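Local coordinates for protein bacteriorhodopsin (Nanosalina sp., PDB 6EYU) that uses light absorbed by its bound retinal to pump protons inward across the cell membrane, at residues L90-G95 and E150-S155. Sequence-based numbering, arbitrary orientation.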
ATOM      1  N   LEU A  90      -3.095 -15.527 -11.177  1.00 60.09           N
ATOM      2  CA  LEU A  90      -2.740 -16.755 -10.479  1.00 66.69           C
ATOM      3  C   LEU A  90      -3.425 -17.955 -11.116  1.00 64.61           C
ATOM      4  O   LEU A  90      -2.829 -19.024 -11.256  1.00 65.45           O
ATOM      5  CB  LEU A  90      -3.130 -16.653  -9.005  1.00 64.53           C
ATOM      6  CG  LEU A  90      -2.246 -15.696  -8.208  1.00 63.18           C
ATOM      7  CD1 LEU A  90      -2.542 -15.782  -6.719  1.00 64.03           C
ATOM      8  CD2 LEU A  90      -0.783 -15.996  -8.491  1.00 67.50           C
ATOM      9  N   THR A  91      -4.664 -17.755 -11.552  1.00 59.29           N
ATOM     10  CA  THR A  91      -5.356 -18.743 -12.369  1.00 60.29           C
ATOM     11  C   THR A  91      -4.482 -19.170 -13.542  1.00 57.86           C
ATOM     12  O   THR A  91      -4.264 -20.361 -13.765  1.00 57.20           O
ATOM     13  CB  THR A  91      -6.680 -18.182 -12.916  1.00 64.73           C
ATOM     14  OG1 THR A  91      -7.465 -17.658 -11.837  1.00 65.93           O
ATOM     15  CG2 THR A  91      -7.463 -19.268 -13.631  1.00 69.16           C
ATOM     16  N   ALA A  92      -4.025 -18.193 -14.318  1.00 59.78           N
ATOM     17  CA  ALA A  92      -3.156 -18.464 -15.456  1.00 60.52           C
ATOM     18  C   ALA A  92      -1.898 -19.200 -15.006  1.00 61.42           C
ATOM     19  O   ALA A  92      -1.429 -20.116 -15.682  1.00 66.13           O
ATOM     20  CB  ALA A  92      -2.785 -17.164 -16.155  1.00 61.52           C
ATOM     21  N   PHE A  93      -1.338 -18.772 -13.879  1.00 62.15           N
ATOM     22  CA  PHE A  93      -0.095 -19.347 -13.378  1.00 61.78           C
ATOM     23  C   PHE A  93      -0.320 -20.775 -12.899  1.00 60.29           C
ATOM     24  O   PHE A  93       0.627 -21.548 -12.751  1.00 63.60           O
ATOM     25  CB  PHE A  93       0.460 -18.496 -12.235  1.00 67.66           C
ATOM     26  CG  PHE A  93       1.100 -17.217 -12.692  1.00 66.40           C
ATOM     27  CD1 PHE A  93       1.084 -16.862 -14.030  1.00 64.50           C
ATOM     28  CD2 PHE A  93       1.739 -16.385 -11.790  1.00 70.30           C
ATOM     29  CE1 PHE A  93       1.682 -15.694 -14.460  1.00 71.35           C
ATOM     30  CE2 PHE A  93       2.341 -15.214 -12.212  1.00 69.59           C
ATOM     31  CZ  PHE A  93       2.315 -14.870 -13.549  1.00 69.68           C
ATOM     32  N   HIS A  94      -1.581 -21.123 -12.668  1.00 61.08           N
ATOM     33  CA  HIS A  94      -1.914 -22.256 -11.817  1.00 61.08           C
ATOM     34  C   HIS A  94      -1.351 -23.553 -12.390  1.00 65.32           C
ATOM     35  O   HIS A  94      -0.881 -24.415 -11.648  1.00 70.43           O
ATOM     36  CB  HIS A  94      -3.430 -22.372 -11.657  1.00 62.75           C
ATOM     37  CG  HIS A  94      -3.855 -23.478 -10.744  1.00 64.97           C
ATOM     38  ND1 HIS A  94      -3.419 -23.575  -9.440  1.00 66.71           N
ATOM     39  CD2 HIS A  94      -4.594 -24.590 -10.974  1.00 65.38           C
ATOM     40  CE1 HIS A  94      -3.921 -24.665  -8.889  1.00 66.18           C
ATOM     41  NE2 HIS A  94      -4.638 -25.299  -9.799  1.00 66.60           N
ATOM     42  N   GLY A  95      -1.409 -23.690 -13.711  1.00 68.51           N
ATOM     43  CA  GLY A  95      -1.012 -24.932 -14.363  1.00 66.52           C
ATOM     44  C   GLY A  95       0.337 -24.820 -15.048  1.00 64.97           C
ATOM     45  O   GLY A  95       0.836 -25.791 -15.616  1.00 65.67           O
ATOM     46  N   GLU A 150      -0.588 -16.665 -23.119  1.00 65.54           N
ATOM     47  CA  GLU A 150       0.480 -17.585 -23.486  1.00 69.76           C
ATOM     48  C   GLU A 150       0.849 -18.477 -22.307  1.00 66.14           C
ATOM     49  O   GLU A 150       1.113 -19.668 -22.476  1.00 64.20           O
ATOM     50  CB  GLU A 150       1.711 -16.808 -23.954  1.00 77.96           C
ATOM     51  CG  GLU A 150       1.585 -16.250 -25.362  1.00 88.83           C
ATOM     52  CD  GLU A 150       2.832 -15.514 -25.810  1.00107.53           C
ATOM     53  OE1 GLU A 150       3.941 -15.915 -25.400  1.00121.21           O
ATOM     54  OE2 GLU A 150       2.699 -14.508 -26.539  1.00109.95           O
ATOM     55  N   ILE A 151       0.880 -17.892 -21.114  1.00 65.32           N
ATOM     56  CA  ILE A 151       1.287 -18.618 -19.918  1.00 62.70           C
ATOM     57  C   ILE A 151       0.210 -19.616 -19.504  1.00 62.05           C
ATOM     58  O   ILE A 151       0.517 -20.723 -19.059  1.00 62.88           O
ATOM     59  CB  ILE A 151       1.556 -17.660 -18.744  1.00 63.00           C
ATOM     60  CG1 ILE A 151       2.823 -16.842 -19.008  1.00 66.07           C
ATOM     61  CG2 ILE A 151       1.695 -18.440 -17.446  1.00 60.10           C
ATOM     62  CD1 ILE A 151       2.956 -15.624 -18.121  1.00 66.93           C
ATOM     63  N   ALA A 152      -1.048 -19.257 -19.741  1.00 61.76           N
ATOM     64  CA  ALA A 152      -2.161 -20.167 -19.499  1.00 61.27           C
ATOM     65  C   ALA A 152      -2.101 -21.356 -20.452  1.00 64.21           C
ATOM     66  O   ALA A 152      -2.321 -22.498 -20.047  1.00 63.18           O
ATOM     67  CB  ALA A 152      -3.484 -19.432 -19.651  1.00 61.57           C
ATOM     68  N   GLU A 153      -1.725 -21.092 -21.699  1.00 69.00           N
ATOM     69  CA  GLU A 153      -1.668 -22.134 -22.718  1.00 74.53           C
ATOM     70  C   GLU A 153      -0.486 -23.065 -22.469  1.00 76.76           C
ATOM     71  O   GLU A 153      -0.403 -24.147 -23.051  1.00 84.09           O
ATOM     72  CB  GLU A 153      -1.556 -21.509 -24.110  1.00 78.47           C
ATOM     73  CG  GLU A 153      -2.850 -20.893 -24.612  1.00 84.81           C
ATOM     74  CD  GLU A 153      -2.692 -20.214 -25.958  1.00 91.29           C
ATOM     75  OE1 GLU A 153      -1.586 -20.285 -26.534  1.00110.66           O
ATOM     76  OE2 GLU A 153      -3.668 -19.596 -26.432  1.00 93.03           O
ATOM     77  N   GLU A 154       0.362 -22.690 -21.518  1.00 76.10           N
ATOM     78  CA  GLU A 154       1.437 -23.562 -21.059  1.00 74.35           C
ATOM     79  C   GLU A 154       0.872 -24.762 -20.309  1.00 69.27           C
ATOM     80  O   GLU A 154       1.548 -25.778 -20.148  1.00 65.19           O
ATOM     81  CB  GLU A 154       2.394 -22.789 -20.152  1.00 82.55           C
ATOM     82  CG  GLU A 154       3.840 -22.805 -20.621  1.00 87.35           C
ATOM     83  CD  GLU A 154       4.682 -21.739 -19.950  1.00 86.60           C
ATOM     84  OE1 GLU A 154       4.460 -21.472 -18.750  1.00 76.95           O
ATOM     85  OE2 GLU A 154       5.577 -21.178 -20.617  1.00 90.68           O
ATOM     86  N   SER A 155      -0.328 -24.599 -19.762  1.00 68.18           N
ATOM     87  CA  SER A 155      -0.893 -25.589 -18.852  1.00 70.46           C
ATOM     88  C   SER A 155      -1.754 -26.592 -19.609  1.00 71.84           C
ATOM     89  O   SER A 155      -1.783 -26.598 -20.840  1.00 78.07           O
ATOM     90  CB  SER A 155      -1.732 -24.902 -17.772  1.00 67.24           C
ATOM     91  OG  SER A 155      -2.106 -23.596 -18.170  1.00 67.27           O
TER
HETATM   92  O   HOH W   1      -2.996 -22.260 -15.288  1.00 90.52           O
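Phe93 meets the CG2 and CD1 methyls of Ile151 obliquely with the CD1-CE1 bond of its ring: CD1 of Phe93 is 3.8 Å from Ile151 CG2, and CE1 of Phe93 is 3.9 Å from Ile151 CD1. The bond from the backbone of Phe93 to its CB sets out away from helix 147-152, but with CG anti to the carbonyl carbon (chi1 -75°) the ring swings back far enough to meet Ile151. In Ile151 the same choice for CG1 leaves CG2 beside its own carbonyl carbon, facing Phe93 and the carbonyl of Ala92. Leu104 of helix 101-124 also packs on the Phe93 ring.

One residue away on each helix, Ala92 and Ala152 let the backbones come close, CA to CA 4.5 Å, with their CB methyls 4.2 Å apart; Tyr163 of helix 157-183 touches both methyls. A water sits between the segments. It donates to Thr91 O and to Ala92 O, each at 2.7 Å, and accepts from Gly95 N, so it ties together backbone groups at the end of helix 72-93. Its long 3.3 Å contact to Ser155 OG is doubtful, because that hydroxyl is set too close to Ala152 O. Gly95 and Ser155 again bring the chains near each other, with Ser155 CB lying against the Gly95 carbonyl, and the absence of a side chain on Gly95 makes room for it.

Ser155 closes a type I beta turn that begins at Ala152 and leads the chain into helix 157-183. Two helix ends thus meet, packed through Ala92, Ala152 and the Phe93-Ile151 pair with a water at the junction, probably at the cytoplasmic face of a seven-helix microbial rhodopsin bundle, where the turns after the third and fifth transmembrane helices lie side by side.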